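Local coordinates for Non-catalytic protein 1 (Piromyces equi, PDB 1WCU) that probably binds plant cell-wall polysaccharides as a non-catalytic carbohydrate-binding module of family 29, at residues A[72-77]-A[119-125]. Sequence-based numbering, arbitrary orientation.
Sequences TEGLVK and VQDGPAS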
# COMPACT_ATOMS: atom_id res chain seq x y z
N THR A 72 -2.10 13.62 -8.12
CA THR A 72 -2.14 14.09 -6.74
C THR A 72 -0.91 13.55 -5.97
O THR A 72 0.13 13.27 -6.57
CB THR A 72 -3.52 13.80 -6.08
OG1 THR A 72 -3.62 14.49 -4.83
CG2 THR A 72 -3.78 12.30 -5.88
N GLU A 73 -1.01 13.48 -4.65
CA GLU A 73 0.09 13.08 -3.79
C GLU A 73 -0.50 12.58 -2.49
O GLU A 73 -1.70 12.76 -2.23
CB GLU A 73 1.04 14.25 -3.54
CG GLU A 73 0.39 15.46 -2.87
CD GLU A 73 1.33 16.64 -2.76
OE1 GLU A 73 2.02 16.97 -3.76
OE2 GLU A 73 1.40 17.25 -1.67
N GLY A 74 0.32 12.00 -1.64
CA GLY A 74 -0.20 11.52 -0.38
C GLY A 74 0.73 10.67 0.44
O GLY A 74 1.94 10.77 0.32
N LEU A 75 0.14 9.85 1.32
CA LEU A 75 0.86 9.11 2.33
C LEU A 75 0.63 7.61 2.21
O LEU A 75 -0.42 7.16 1.76
CB LEU A 75 0.40 9.55 3.72
CG LEU A 75 0.77 11.00 4.08
CD1 LEU A 75 0.19 11.45 5.39
CD2 LEU A 75 2.26 11.19 4.13
N VAL A 76 1.66 6.86 2.56
CA VAL A 76 1.58 5.41 2.77
C VAL A 76 1.81 5.13 4.26
O VAL A 76 2.71 5.70 4.89
CB VAL A 76 2.59 4.66 1.88
CG1 VAL A 76 2.48 3.16 2.06
CG2 VAL A 76 2.36 5.02 0.42
N LYS A 77 0.94 4.30 4.83
CA LYS A 77 0.95 4.03 6.26
C LYS A 77 0.72 2.54 6.49
O LYS A 77 0.33 1.81 5.59
CB LYS A 77 -0.17 4.80 6.95
CG LYS A 77 -0.23 6.30 6.67
CD LYS A 77 -1.42 6.92 7.35
CE LYS A 77 -1.57 8.42 7.15
NZ LYS A 77 -2.41 8.94 8.24
N VAL A 119 -2.92 3.47 1.66
CA VAL A 119 -2.52 4.52 0.70
C VAL A 119 -3.61 5.57 0.80
O VAL A 119 -4.79 5.22 0.72
CB VAL A 119 -2.37 4.01 -0.74
CG1 VAL A 119 -1.89 5.11 -1.68
CG2 VAL A 119 -1.38 2.85 -0.78
N GLN A 120 -3.24 6.83 0.97
CA GLN A 120 -4.19 7.88 1.31
C GLN A 120 -3.91 9.18 0.54
O GLN A 120 -2.75 9.56 0.37
CB GLN A 120 -4.15 8.11 2.84
CG GLN A 120 -5.31 8.82 3.42
CD GLN A 120 -5.51 8.56 4.93
OE1 GLN A 120 -4.64 8.02 5.65
NE2 GLN A 120 -6.66 8.95 5.40
N ASP A 121 -4.97 9.83 0.07
CA ASP A 121 -4.89 11.09 -0.69
C ASP A 121 -4.80 12.31 0.21
O ASP A 121 -5.81 12.78 0.70
CB ASP A 121 -6.12 11.21 -1.61
CG ASP A 121 -6.05 12.40 -2.53
OD1 ASP A 121 -4.97 13.04 -2.66
OD2 ASP A 121 -7.06 12.64 -3.22
N GLY A 122 -3.60 12.85 0.36
CA GLY A 122 -3.37 13.93 1.33
C GLY A 122 -4.15 15.20 1.04
O GLY A 122 -4.78 15.75 1.95
N PRO A 123 -4.08 15.70 -0.19
CA PRO A 123 -4.86 16.87 -0.55
C PRO A 123 -6.38 16.74 -0.64
O PRO A 123 -7.02 17.75 -0.95
CB PRO A 123 -4.33 17.25 -1.94
CG PRO A 123 -3.02 16.60 -2.03
CD PRO A 123 -3.15 15.32 -1.27
N ALA A 124 -6.95 15.56 -0.40
CA ALA A 124 -8.40 15.36 -0.54
C ALA A 124 -8.89 15.89 -1.89
O ALA A 124 -9.77 16.74 -1.97
CB ALA A 124 -9.14 16.03 0.62
N SER A 125 -8.31 15.34 -2.95
CA SER A 125 -8.39 15.88 -4.30
C SER A 125 -9.43 15.24 -5.22
O SER A 125 -9.72 15.79 -6.29
CB SER A 125 -7.03 15.71 -4.99
OG SER A 125 -6.77 14.35 -5.26
O HOH W 1 -4.45 7.07 8.27
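Leu75 and Gln120 form a hydrogen-bonded antiparallel pair where strands 74-79 and 116-121 adjoin in the five-stranded sheet of this all-beta module, a contact that runs on into the turn after Asp121. Gln120 N gives a bond of 2.9 Å to Leu75 O, and Leu75 N one of 3.1 Å to Gln120 O. The bare CA of Gly74 makes a close CA-H...O contact with Gln120 O, 3.3 Å. Beyond it, Gly122 N reaches Glu73 O in the carbonyl plane, on a lone pair. A type I turn follows, closed by Ala124 N to Asp121 O; Gly122 suits its place there, having no side chain to crowd Pro123 CD. Pro123 CG lies 3.7 Å from Glu73 CG. The Asp121 carboxylate ties Thr72 to Ser125: OD1 accepts from Thr72 OG1 at 2.9 Å, the hydroxyl standing opposite the backbone N (chi1 -170°), while OD2 takes Ser125 OG and N. On the Leu75 face, the long extended chains of Lys77 and Gln120 bring NZ and OE1 to one water, and Gln120 NE2 donates to Tyr45 O. Apolar Val76 and Val119 share the other face, turned toward Met131 of the second sheet; strand 90-98 lies beyond 74-79, and strand 47-52 beyond 116-121.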